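Local coordinates for DNA polymerase (Pyrobaculum calidifontis, PDB 5MDN), which probably copies DNA as a family B polymerase, joining deoxyribonucleotides from their triphosphates to a growing strand with release of diphosphate, at residues G142-Y147 / D254-V259; V589-E594 / G607-G612; Y691-H696 / K724-A729. One frame throughout, in Å; residues are numbered along the deposited sequence.

Contact 1: G142-Y147 / D254-V259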
ATOM      1  N   GLY A 142      13.333 -31.159  -2.348  1.00 66.79           N
ATOM      2  CA  GLY A 142      11.969 -31.543  -2.085  1.00 67.08           C
ATOM      3  C   GLY A 142      11.324 -32.042  -3.362  1.00 67.89           C
ATOM      4  O   GLY A 142      11.868 -32.902  -4.060  1.00 68.02           O
ATOM      5  N   PRO A 143      10.151 -31.499  -3.702  1.00 71.16           N
ATOM      6  CA  PRO A 143       9.523 -31.858  -4.982  1.00 70.79           C
ATOM      7  C   PRO A 143      10.038 -31.058  -6.166  1.00 68.02           C
ATOM      8  O   PRO A 143       9.807 -31.469  -7.310  1.00 68.75           O
ATOM      9  CB  PRO A 143       8.036 -31.574  -4.731  1.00 72.85           C
ATOM     10  CG  PRO A 143       8.043 -30.469  -3.728  1.00 72.97           C
ATOM     11  CD  PRO A 143       9.286 -30.633  -2.880  1.00 71.04           C
ATOM     12  N   LEU A 144      10.722 -29.935  -5.931  1.00 65.67           N
ATOM     13  CA  LEU A 144      11.125 -28.980  -6.958  1.00 64.69           C
ATOM     14  C   LEU A 144      12.492 -29.343  -7.530  1.00 62.13           C
ATOM     15  O   LEU A 144      13.394 -29.735  -6.783  1.00 60.70           O
ATOM     16  CB  LEU A 144      11.179 -27.565  -6.391  1.00 64.33           C
ATOM     17  CG  LEU A 144       9.916 -27.025  -5.720  1.00 62.21           C
ATOM     18  CD1 LEU A 144      10.240 -25.774  -4.919  1.00 60.51           C
ATOM     19  CD2 LEU A 144       8.848 -26.739  -6.762  1.00 63.59           C
ATOM     20  N   PRO A 145      12.657 -29.232  -8.846  1.00 61.22           N
ATOM     21  CA  PRO A 145      13.997 -29.362  -9.434  1.00 62.80           C
ATOM     22  C   PRO A 145      14.907 -28.240  -8.956  1.00 65.01           C
ATOM     23  O   PRO A 145      14.557 -27.059  -9.027  1.00 62.59           O
ATOM     24  CB  PRO A 145      13.736 -29.275 -10.942  1.00 62.67           C
ATOM     25  CG  PRO A 145      12.286 -29.602 -11.114  1.00 61.61           C
ATOM     26  CD  PRO A 145      11.602 -29.122  -9.868  1.00 61.62           C
ATOM     27  N   LEU A 146      16.086 -28.616  -8.472  1.00 64.54           N
ATOM     28  CA  LEU A 146      17.079 -27.665  -7.998  1.00 65.24           C
ATOM     29  C   LEU A 146      18.127 -27.406  -9.075  1.00 64.25           C
ATOM     30  O   LEU A 146      18.460 -28.287  -9.870  1.00 66.00           O
ATOM     31  CB  LEU A 146      17.751 -28.178  -6.722  1.00 64.57           C
ATOM     32  CG  LEU A 146      18.801 -27.295  -6.045  1.00 65.17           C
ATOM     33  CD1 LEU A 146      18.190 -25.978  -5.593  1.00 66.62           C
ATOM     34  CD2 LEU A 146      19.441 -28.025  -4.871  1.00 65.25           C
ATOM     35  N   TYR A 147      18.644 -26.180  -9.087  1.00 63.80           N
ATOM     36  CA  TYR A 147      19.644 -25.752 -10.056  1.00 63.97           C
ATOM     37  C   TYR A 147      20.703 -24.923  -9.349  1.00 64.37           C
ATOM     38  O   TYR A 147      20.369 -23.995  -8.606  1.00 62.92           O
ATOM     39  CB  TYR A 147      19.017 -24.918 -11.182  1.00 66.58           C
ATOM     40  CG  TYR A 147      18.268 -25.702 -12.237  1.00 67.65           C
ATOM     41  CD1 TYR A 147      17.004 -26.218 -11.983  1.00 65.72           C
ATOM     42  CD2 TYR A 147      18.818 -25.906 -13.497  1.00 68.86           C
ATOM     43  CE1 TYR A 147      16.315 -26.926 -12.949  1.00 66.07           C
ATOM     44  CE2 TYR A 147      18.138 -26.613 -14.469  1.00 66.69           C
ATOM     45  CZ  TYR A 147      16.887 -27.121 -14.190  1.00 66.41           C
ATOM     46  OH  TYR A 147      16.205 -27.825 -15.156  1.00 66.31           O
ATOM     47  N   ASP A 254       3.423 -23.903   2.180  1.00 53.95           N
ATOM     48  CA  ASP A 254       4.422 -23.473   1.212  1.00 54.19           C
ATOM     49  C   ASP A 254       4.960 -24.670   0.424  1.00 53.48           C
ATOM     50  O   ASP A 254       4.615 -25.827   0.678  1.00 55.53           O
ATOM     51  CB  ASP A 254       5.525 -22.668   1.910  1.00 55.22           C
ATOM     52  CG  ASP A 254       6.470 -23.515   2.761  1.00 54.25           C
ATOM     53  OD1 ASP A 254       6.671 -24.720   2.503  1.00 54.22           O
ATOM     54  OD2 ASP A 254       7.049 -22.943   3.709  1.00 52.39           O
ATOM     55  N   ARG A 255       5.821 -24.386  -0.556  1.00 55.54           N
ATOM     56  CA  ARG A 255       6.270 -25.409  -1.494  1.00 58.06           C
ATOM     57  C   ARG A 255       7.316 -26.360  -0.921  1.00 60.08           C
ATOM     58  O   ARG A 255       7.654 -27.343  -1.589  1.00 67.64           O
ATOM     59  CB  ARG A 255       6.780 -24.770  -2.790  1.00 58.39           C
ATOM     60  CG  ARG A 255       5.648 -24.258  -3.669  1.00 57.86           C
ATOM     61  CD  ARG A 255       6.026 -24.297  -5.145  1.00 57.61           C
ATOM     62  NE  ARG A 255       4.896 -23.951  -6.008  1.00 58.76           N
ATOM     63  CZ  ARG A 255       4.813 -22.866  -6.772  1.00 58.84           C
ATOM     64  NH1 ARG A 255       5.802 -21.984  -6.799  1.00 59.01           N
ATOM     65  NH2 ARG A 255       3.734 -22.668  -7.519  1.00 56.79           N
ATOM     66  N   LEU A 256       7.845 -26.100   0.271  1.00 58.49           N
ATOM     67  CA  LEU A 256       8.752 -27.032   0.934  1.00 58.18           C
ATOM     68  C   LEU A 256       8.130 -27.566   2.219  1.00 58.71           C
ATOM     69  O   LEU A 256       8.814 -27.786   3.223  1.00 58.78           O
ATOM     70  CB  LEU A 256      10.113 -26.394   1.215  1.00 58.23           C
ATOM     71  CG  LEU A 256      10.995 -25.960   0.037  1.00 58.34           C
ATOM     72  CD1 LEU A 256      11.084 -27.060  -1.016  1.00 57.90           C
ATOM     73  CD2 LEU A 256      10.533 -24.643  -0.583  1.00 61.71           C
ATOM     74  N   GLY A 257       6.822 -27.813   2.179  1.00 55.33           N
ATOM     75  CA  GLY A 257       6.109 -28.364   3.321  1.00 56.92           C
ATOM     76  C   GLY A 257       6.208 -27.552   4.590  1.00 55.75           C
ATOM     77  O   GLY A 257       6.102 -28.114   5.684  1.00 57.45           O
ATOM     78  N   GLY A 258       6.405 -26.239   4.478  1.00 55.22           N
ATOM     79  CA  GLY A 258       6.584 -25.378   5.624  1.00 55.53           C
ATOM     80  C   GLY A 258       5.371 -24.492   5.875  1.00 54.21           C
ATOM     81  O   GLY A 258       4.450 -24.396   5.066  1.00 54.21           O
ATOM     82  N   VAL A 259       5.396 -23.829   7.028  1.00 51.83           N
ATOM     83  CA  VAL A 259       4.280 -23.003   7.485  1.00 53.91           C
ATOM     84  C   VAL A 259       4.581 -21.536   7.197  1.00 54.44           C
ATOM     85  O   VAL A 259       5.756 -21.163   7.048  1.00 55.21           O
ATOM     86  CB  VAL A 259       4.002 -23.234   8.979  1.00 56.46           C
ATOM     87  CG1 VAL A 259       3.912 -24.724   9.273  1.00 57.86           C
ATOM     88  CG2 VAL A 259       5.085 -22.585   9.829  1.00 54.72           C
TER

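Contact 2: V589-E594 / G607-G612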
ATOM      1  N   VAL A 589      -6.323  14.323 -18.360  1.00 69.53           N
ATOM      2  CA  VAL A 589      -7.513  14.469 -17.531  1.00 68.80           C
ATOM      3  C   VAL A 589      -7.603  13.273 -16.593  1.00 72.00           C
ATOM      4  O   VAL A 589      -7.779  12.132 -17.034  1.00 70.72           O
ATOM      5  CB  VAL A 589      -8.768  14.602 -18.399  1.00 66.65           C
ATOM      6  CG1 VAL A 589     -10.007  14.574 -17.525  1.00 67.46           C
ATOM      7  CG2 VAL A 589      -8.699  15.885 -19.216  1.00 67.02           C
ATOM      8  N   ASP A 590      -7.482  13.532 -15.291  1.00 72.96           N
ATOM      9  CA  ASP A 590      -7.531  12.455 -14.312  1.00 73.58           C
ATOM     10  C   ASP A 590      -8.967  12.045 -14.008  1.00 69.68           C
ATOM     11  O   ASP A 590      -9.293  10.853 -14.017  1.00 67.13           O
ATOM     12  CB  ASP A 590      -6.811  12.874 -13.027  1.00 75.66           C
ATOM     13  CG  ASP A 590      -6.464  11.696 -12.145  1.00 79.13           C
ATOM     14  OD1 ASP A 590      -5.983  10.676 -12.680  1.00 82.38           O
ATOM     15  OD2 ASP A 590      -6.677  11.790 -10.918  1.00 76.88           O
ATOM     16  N   LYS A 591      -9.840  13.016 -13.745  1.00 68.40           N
ATOM     17  CA  LYS A 591     -11.227  12.735 -13.405  1.00 64.84           C
ATOM     18  C   LYS A 591     -12.146  13.693 -14.147  1.00 61.12           C
ATOM     19  O   LYS A 591     -11.826  14.874 -14.307  1.00 61.34           O
ATOM     20  CB  LYS A 591     -11.469  12.850 -11.893  1.00 65.72           C
ATOM     21  CG  LYS A 591     -10.723  11.822 -11.060  1.00 69.84           C
ATOM     22  CD  LYS A 591     -11.254  10.419 -11.298  1.00 73.37           C
ATOM     23  CE  LYS A 591     -10.401   9.382 -10.583  1.00 71.06           C
ATOM     24  NZ  LYS A 591     -10.679   9.354  -9.122  1.00 68.91           N
ATOM     25  N   ASP A 592     -13.289  13.177 -14.594  1.00 61.29           N
ATOM     26  CA  ASP A 592     -14.350  13.981 -15.198  1.00 63.06           C
ATOM     27  C   ASP A 592     -15.556  13.893 -14.268  1.00 58.85           C
ATOM     28  O   ASP A 592     -16.311  12.917 -14.309  1.00 56.53           O
ATOM     29  CB  ASP A 592     -14.686  13.491 -16.607  1.00 67.76           C
ATOM     30  CG  ASP A 592     -15.776  14.318 -17.271  1.00 73.66           C
ATOM     31  OD1 ASP A 592     -16.132  15.390 -16.735  1.00 81.35           O
ATOM     32  OD2 ASP A 592     -16.275  13.896 -18.337  1.00 71.90           O
ATOM     33  N   TYR A 593     -15.736  14.914 -13.436  1.00 61.33           N
ATOM     34  CA  TYR A 593     -16.813  14.935 -12.457  1.00 62.67           C
ATOM     35  C   TYR A 593     -18.038  15.645 -13.021  1.00 65.60           C
ATOM     36  O   TYR A 593     -17.921  16.718 -13.622  1.00 66.53           O
ATOM     37  CB  TYR A 593     -16.362  15.629 -11.174  1.00 59.18           C
ATOM     38  CG  TYR A 593     -15.332  14.871 -10.368  1.00 58.21           C
ATOM     39  CD1 TYR A 593     -15.607  13.606  -9.865  1.00 58.75           C
ATOM     40  CD2 TYR A 593     -14.092  15.431 -10.093  1.00 58.75           C
ATOM     41  CE1 TYR A 593     -14.669  12.915  -9.121  1.00 58.81           C
ATOM     42  CE2 TYR A 593     -13.149  14.750  -9.350  1.00 59.01           C
ATOM     43  CZ  TYR A 593     -13.442  13.492  -8.867  1.00 59.77           C
ATOM     44  OH  TYR A 593     -12.505  12.809  -8.126  1.00 61.73           O
ATOM     45  N   GLU A 594     -19.210  15.039 -12.824  1.00 66.95           N
ATOM     46  CA  GLU A 594     -20.457  15.724 -13.144  1.00 65.65           C
ATOM     47  C   GLU A 594     -20.715  16.867 -12.169  1.00 65.31           C
ATOM     48  O   GLU A 594     -21.205  17.931 -12.566  1.00 64.10           O
ATOM     49  CB  GLU A 594     -21.615  14.727 -13.132  1.00 66.08           C
ATOM     50  CG  GLU A 594     -22.942  15.298 -13.598  1.00 68.30           C
ATOM     51  CD  GLU A 594     -24.024  14.240 -13.692  1.00 70.56           C
ATOM     52  OE1 GLU A 594     -23.696  13.042 -13.562  1.00 74.06           O
ATOM     53  OE2 GLU A 594     -25.201  14.604 -13.895  1.00 72.29           O
ATOM     54  N   GLY A 607     -16.947  13.965  -5.157  1.00 58.04           N
ATOM     55  CA  GLY A 607     -17.153  14.149  -6.580  1.00 57.79           C
ATOM     56  C   GLY A 607     -17.977  13.051  -7.217  1.00 57.45           C
ATOM     57  O   GLY A 607     -17.838  11.875  -6.867  1.00 58.21           O
ATOM     58  N   LEU A 608     -18.840  13.428  -8.157  1.00 57.01           N
ATOM     59  CA  LEU A 608     -19.755  12.503  -8.819  1.00 58.85           C
ATOM     60  C   LEU A 608     -19.239  12.250 -10.230  1.00 60.35           C
ATOM     61  O   LEU A 608     -19.221  13.161 -11.063  1.00 60.13           O
ATOM     62  CB  LEU A 608     -21.174  13.067  -8.839  1.00 60.74           C
ATOM     63  CG  LEU A 608     -22.237  12.288  -9.616  1.00 61.49           C
ATOM     64  CD1 LEU A 608     -22.406  10.887  -9.052  1.00 62.70           C
ATOM     65  CD2 LEU A 608     -23.560  13.038  -9.600  1.00 61.02           C
ATOM     66  N   LEU A 609     -18.822  11.015 -10.493  1.00 61.26           N
ATOM     67  CA  LEU A 609     -18.319  10.645 -11.806  1.00 63.13           C
ATOM     68  C   LEU A 609     -19.474  10.412 -12.778  1.00 66.80           C
ATOM     69  O   LEU A 609     -20.629  10.229 -12.384  1.00 66.73           O
ATOM     70  CB  LEU A 609     -17.446   9.393 -11.716  1.00 62.96           C
ATOM     71  CG  LEU A 609     -16.169   9.505 -10.881  1.00 60.40           C
ATOM     72  CD1 LEU A 609     -15.585   8.129 -10.609  1.00 59.78           C
ATOM     73  CD2 LEU A 609     -15.153  10.391 -11.584  1.00 59.23           C
ATOM     74  N   ARG A 610     -19.141  10.433 -14.072  1.00 66.75           N
ATOM     75  CA  ARG A 610     -20.160  10.281 -15.106  1.00 68.94           C
ATOM     76  C   ARG A 610     -20.875   8.938 -15.011  1.00 71.66           C
ATOM     77  O   ARG A 610     -22.063   8.846 -15.339  1.00 77.36           O
ATOM     78  CB  ARG A 610     -19.530  10.447 -16.489  1.00 69.38           C
ATOM     79  CG  ARG A 610     -18.904  11.810 -16.734  1.00 71.50           C
ATOM     80  CD  ARG A 610     -19.962  12.887 -16.918  1.00 71.07           C
ATOM     81  NE  ARG A 610     -19.371  14.208 -17.115  1.00 69.39           N
ATOM     82  CZ  ARG A 610     -20.063  15.343 -17.134  1.00 67.65           C
ATOM     83  NH1 ARG A 610     -21.380  15.323 -16.969  1.00 65.75           N
ATOM     84  NH2 ARG A 610     -19.441  16.498 -17.323  1.00 66.31           N
ATOM     85  N   ASP A 611     -20.179   7.891 -14.569  1.00 69.27           N
ATOM     86  CA  ASP A 611     -20.795   6.579 -14.420  1.00 67.98           C
ATOM     87  C   ASP A 611     -21.629   6.449 -13.150  1.00 65.51           C
ATOM     88  O   ASP A 611     -22.229   5.391 -12.930  1.00 67.28           O
ATOM     89  CB  ASP A 611     -19.723   5.482 -14.454  1.00 70.57           C
ATOM     90  CG  ASP A 611     -18.737   5.584 -13.305  1.00 71.97           C
ATOM     91  OD1 ASP A 611     -18.751   6.604 -12.583  1.00 66.74           O
ATOM     92  OD2 ASP A 611     -17.943   4.636 -13.122  1.00 75.77           O
ATOM     93  N   GLY A 612     -21.681   7.486 -12.315  1.00 64.20           N
ATOM     94  CA  GLY A 612     -22.492   7.484 -11.117  1.00 65.45           C
ATOM     95  C   GLY A 612     -21.739   7.220  -9.830  1.00 64.10           C
ATOM     96  O   GLY A 612     -22.308   7.423  -8.750  1.00 62.29           O
TER

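Contact 3: Y691-H696 / K724-A729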
ATOM      1  N   TYR A 691     -13.023   7.807  31.137  1.00169.09           N
ATOM      2  CA  TYR A 691     -14.300   8.124  31.797  1.00164.97           C
ATOM      3  C   TYR A 691     -15.491   8.148  30.850  1.00164.66           C
ATOM      4  O   TYR A 691     -16.604   8.465  31.285  1.00163.92           O
ATOM      5  CB  TYR A 691     -14.233   9.458  32.551  1.00161.35           C
ATOM      6  CG  TYR A 691     -13.348   9.407  33.772  1.00158.62           C
ATOM      7  CD1 TYR A 691     -13.162   8.207  34.467  1.00160.51           C
ATOM      8  CD2 TYR A 691     -12.666  10.535  34.203  1.00151.88           C
ATOM      9  CE1 TYR A 691     -12.352   8.145  35.579  1.00158.90           C
ATOM     10  CE2 TYR A 691     -11.848  10.481  35.305  1.00152.85           C
ATOM     11  CZ  TYR A 691     -11.692   9.280  35.992  1.00157.38           C
ATOM     12  OH  TYR A 691     -10.876   9.217  37.092  1.00160.71           O
ATOM     13  N   GLY A 692     -15.293   7.821  29.579  1.00162.35           N
ATOM     14  CA  GLY A 692     -16.312   7.991  28.573  1.00153.83           C
ATOM     15  C   GLY A 692     -17.209   6.777  28.516  1.00148.47           C
ATOM     16  O   GLY A 692     -17.106   5.868  29.344  1.00146.57           O
ATOM     17  N   PRO A 693     -18.111   6.733  27.533  1.00149.65           N
ATOM     18  CA  PRO A 693     -18.945   5.535  27.375  1.00144.65           C
ATOM     19  C   PRO A 693     -18.143   4.346  26.914  1.00139.62           C
ATOM     20  O   PRO A 693     -18.573   3.203  27.112  1.00131.32           O
ATOM     21  CB  PRO A 693     -19.967   5.953  26.313  1.00147.23           C
ATOM     22  CG  PRO A 693     -19.275   6.995  25.513  1.00149.60           C
ATOM     23  CD  PRO A 693     -18.266   7.674  26.410  1.00150.29           C
ATOM     24  N   HIS A 694     -16.995   4.601  26.287  1.00139.98           N
ATOM     25  CA  HIS A 694     -16.111   3.540  25.831  1.00143.12           C
ATOM     26  C   HIS A 694     -15.635   2.679  26.994  1.00147.17           C
ATOM     27  O   HIS A 694     -15.555   1.451  26.874  1.00146.42           O
ATOM     28  CB  HIS A 694     -14.935   4.171  25.087  1.00142.83           C
ATOM     29  CG  HIS A 694     -13.914   3.194  24.604  1.00141.45           C
ATOM     30  ND1 HIS A 694     -14.238   1.929  24.161  1.00138.58           N
ATOM     31  CD2 HIS A 694     -12.571   3.306  24.473  1.00143.12           C
ATOM     32  CE1 HIS A 694     -13.137   1.301  23.789  1.00139.49           C
ATOM     33  NE2 HIS A 694     -12.112   2.115  23.966  1.00142.41           N
ATOM     34  N   VAL A 695     -15.311   3.303  28.129  1.00150.46           N
ATOM     35  CA  VAL A 695     -14.851   2.544  29.289  1.00147.33           C
ATOM     36  C   VAL A 695     -16.024   2.021  30.120  1.00145.37           C
ATOM     37  O   VAL A 695     -15.926   0.945  30.723  1.00143.03           O
ATOM     38  CB  VAL A 695     -13.882   3.391  30.137  1.00146.42           C
ATOM     39  CG1 VAL A 695     -12.843   4.052  29.246  1.00142.19           C
ATOM     40  CG2 VAL A 695     -14.631   4.443  30.952  1.00143.53           C
ATOM     41  N   HIS A 696     -17.136   2.762  30.180  1.00141.49           N
ATOM     42  CA  HIS A 696     -18.267   2.338  31.001  1.00141.10           C
ATOM     43  C   HIS A 696     -18.955   1.114  30.410  1.00149.29           C
ATOM     44  O   HIS A 696     -19.359   0.207  31.147  1.00153.13           O
ATOM     45  CB  HIS A 696     -19.253   3.493  31.167  1.00138.94           C
ATOM     46  CG  HIS A 696     -20.620   3.067  31.605  1.00134.91           C
ATOM     47  ND1 HIS A 696     -21.664   2.898  30.721  1.00134.75           N
ATOM     48  CD2 HIS A 696     -21.115   2.774  32.831  1.00133.19           C
ATOM     49  CE1 HIS A 696     -22.744   2.525  31.384  1.00132.66           C
ATOM     50  NE2 HIS A 696     -22.437   2.440  32.666  1.00131.90           N
ATOM     51  N   LYS A 724     -25.039  10.000  34.380  1.00151.04           N
ATOM     52  CA  LYS A 724     -24.049  10.991  33.977  1.00152.51           C
ATOM     53  C   LYS A 724     -23.909  11.014  32.470  1.00158.26           C
ATOM     54  O   LYS A 724     -24.387  10.141  31.758  1.00153.83           O
ATOM     55  CB  LYS A 724     -22.678  10.656  34.580  1.00148.56           C
ATOM     56  CG  LYS A 724     -21.511  11.601  34.346  1.00143.02           C
ATOM     57  CD  LYS A 724     -21.627  12.957  34.998  1.00137.70           C
ATOM     58  CE  LYS A 724     -20.208  13.541  35.052  1.00134.35           C
ATOM     59  NZ  LYS A 724     -19.664  13.617  33.657  1.00131.53           N
ATOM     60  N   VAL A 725     -23.251  12.057  31.979  1.00154.60           N
ATOM     61  CA  VAL A 725     -23.078  12.199  30.540  1.00154.20           C
ATOM     62  C   VAL A 725     -22.302  10.998  30.021  1.00153.58           C
ATOM     63  O   VAL A 725     -21.326  10.565  30.641  1.00154.86           O
ATOM     64  CB  VAL A 725     -22.389  13.532  30.200  1.00149.81           C
ATOM     65  CG1 VAL A 725     -23.166  14.703  30.757  1.00145.03           C
ATOM     66  CG2 VAL A 725     -21.020  13.536  30.828  1.00147.68           C
ATOM     67  N   SER A 726     -22.772  10.413  28.917  1.00158.05           N
ATOM     68  CA  SER A 726     -22.121   9.278  28.261  1.00153.19           C
ATOM     69  C   SER A 726     -22.171   7.982  29.068  1.00147.69           C
ATOM     70  O   SER A 726     -21.751   6.938  28.566  1.00139.54           O
ATOM     71  CB  SER A 726     -20.661   9.608  27.923  1.00153.69           C
ATOM     72  OG  SER A 726     -19.924   9.799  29.120  1.00153.21           O
ATOM     73  N   GLU A 727     -22.669   8.013  30.306  1.00147.43           N
ATOM     74  CA  GLU A 727     -22.594   6.824  31.173  1.00148.05           C
ATOM     75  C   GLU A 727     -23.840   5.944  31.113  1.00147.66           C
ATOM     76  O   GLU A 727     -24.259   5.356  32.116  1.00145.12           O
ATOM     77  CB  GLU A 727     -22.276   7.215  32.615  1.00149.66           C
ATOM     78  CG  GLU A 727     -21.121   8.198  32.762  1.00151.86           C
ATOM     79  CD  GLU A 727     -19.911   7.867  31.887  1.00150.85           C
ATOM     80  OE1 GLU A 727     -19.580   6.673  31.705  1.00143.88           O
ATOM     81  OE2 GLU A 727     -19.288   8.816  31.372  1.00151.46           O
ATOM     82  N   ARG A 728     -24.439   5.816  29.930  1.00149.79           N
ATOM     83  CA  ARG A 728     -25.594   4.951  29.720  1.00144.60           C
ATOM     84  C   ARG A 728     -25.352   4.024  28.536  1.00136.93           C
ATOM     85  O   ARG A 728     -26.292   3.630  27.841  1.00120.94           O
ATOM     86  CB  ARG A 728     -26.868   5.765  29.503  1.00144.18           C
ATOM     87  CG  ARG A 728     -27.394   6.502  30.727  1.00143.94           C
ATOM     88  CD  ARG A 728     -26.708   7.846  30.917  1.00145.48           C
ATOM     89  NE  ARG A 728     -26.440   8.512  29.644  1.00146.71           N
ATOM     90  CZ  ARG A 728     -27.328   9.238  28.973  1.00147.57           C
ATOM     91  NH1 ARG A 728     -28.558   9.392  29.446  1.00148.91           N
ATOM     92  NH2 ARG A 728     -26.989   9.808  27.825  1.00145.33           N
ATOM     93  N   ALA A 729     -24.089   3.671  28.302  1.00131.89           N
ATOM     94  CA  ALA A 729     -23.681   2.858  27.157  1.00137.00           C
ATOM     95  C   ALA A 729     -23.795   1.381  27.509  1.00138.73           C
ATOM     96  O   ALA A 729     -22.899   0.806  28.135  1.00140.05           O
ATOM     97  CB  ALA A 729     -22.261   3.215  26.736  1.00141.13           C
TER

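Contact 1: G142-Y147 / D254-V259
L144 meets both R255 and L256, and it does so by lying across its partners, not along them. CD2 rests on the aliphatic stem of R255, 4.1 Å from CD, while CD1 meets CD1 of L256 at 4.2 Å and comes equally near CB of R255. Both partners run at about a right angle to the leucine, which bears on two neighbours of the turn at once. With CG of L144 anti to its own carbonyl carbon (chi1 -56°), the fork of the side chain spreads over this pair. P143 adds a lesser touch at the margin, its CG 3.8 Å from the carbonyl O of R255. No hydrogen bond crosses the contact.

The turn that carries these partners is of type I, from D254 to G257, and is braced from within. OD1 of D254 accepts the backbone N-H of L256, an Asx turn, and that of G258, the two donors coming from opposite faces of the carboxylate. R255 stays extended from CG to NE and takes its charge away to salt bridges with D223 and D225.

Around the contact, strand 144-155 runs between strands 30-35 and 131-141 of a mixed sheet, and F22 of strand 17-24 touches both L144 and L256. The loop after helix 232-247, in the exonuclease part of the sequence, thus packs on the five-stranded sheet whose strand 5-12 carries the magnesium ligand D7.

Contact 2: V589-E594 / G607-G612
R610 reaches back across D592, Y593 and E594, and its course from CB outward accounts for most of the polar side of this contact. CB places CG anti to the carbonyl carbon (chi1 -62°), and CG passes the backbone of the other segment, 3.7 Å from the O of D592. A bend at chi2 then brings CD alongside the D592 carboxylate. NE follows and makes a salt bridge with it, 3.3 Å from OD2, although its hydrogen bonds to the two carboxylate oxygens are weak. The aspartate stands at the edge of the guanidinium, the two flat groups turned 67° apart, so the pairing is skewed. Beyond NE the group spreads over E594, whose CA lies 3.9 Å above the plane of the guanidinium, over its centre. NH1 lies 3.7 Å from CG of E594 and meets the stem of that residue, while NH2 ends in a second salt bridge, to D415.

Beside the arginine the backbones are tied by one bond, from N of E594 to O of L608 (2.6 Å). On the apolar side, CD2 of L609 leans obliquely against Y593, 3.6 Å from CE1. The tyrosine hydroxyl is hydrogen-bonded to D615, which helps hold the far end of the ring.

Strands 589-593 and 607-609 approach at 89°, and the chain turns a corner at E594 between two antiparallel sheets. Upstream, D590 and K591 both face V418 in a classic beta bulge. The first sheet, with strands 416-420, 556-560 and 563-567, corresponds to the palm of family B polymerases, and this contact joins its outermost strand 588-593 to the neighbouring sheet.

Contact 3: Y691-H696 / K724-A729
P693 and S726 bring the two backbones within 5.0 Å of each other, measured between their CA atoms, where the start of a short helix faces a tight turn. G692 occupies the N-cap position, and its carbonyl O accepts the backbone N-H of H696 as the first helical turn closes. Across from it, K724 to E727 form a type II beta turn, closed by the bond from N of E727 to O of K724; S726 takes the positive phi (68°) of its third position.

The proline ring rests on this turn. CD of P693 meets CB of S726 at 3.4 Å. On the same ring, CB of P693 meets CB of A729 at 3.6 Å, so the proline spans both ends of the S726-A729 run. E727, bent at chi2, folds its carboxylate over the beginning of the helix, where OE1 lies 3.2 Å from CB of H696.

H696 reaches across with CG anti to the backbone N (chi1 162°). One face of the imidazole receives the carbonyl O of E727, which sits 3.2 Å above the ring plane toward its rim, while the N of A729 approaches the ring edge, 3.5 Å from ND1. The ring is turned 89° from the E727 carboxylate. With an alanine here the imidazole is gone, which would probably open a gap between the helix and the E727-A729 backbone.

Y716 of strand 716-718 touches both P693 and A729, and R728 bonds to V719 through its backbone. A proline directly after the N-cap, as here, is a common way for a helix to begin; by its place late in the chain, this surface contact probably belongs to the thumb of the family B polymerase fold.

In the fold
Contacts 1, 2 and 3 follow one another along the chain, each closing before the next opens. Contact 1 lies in the exonuclease part of the sequence, contacts 2 and 3 in the polymerase part. None touches another. Centre to centre, contacts 1 and 2 are 49 Å apart, on opposite sides of the chain's centre, contacts 1 and 3 are 55 Å apart, and contacts 2 and 3 are 43 Å apart. They share no sheet. Contact 1 joins distant parts of the chain, setting a loop against strand 144-155; contact 2 joins two adjoining antiparallel sheets over a short span; contact 3 brings the start of helix 693-697 against a loop.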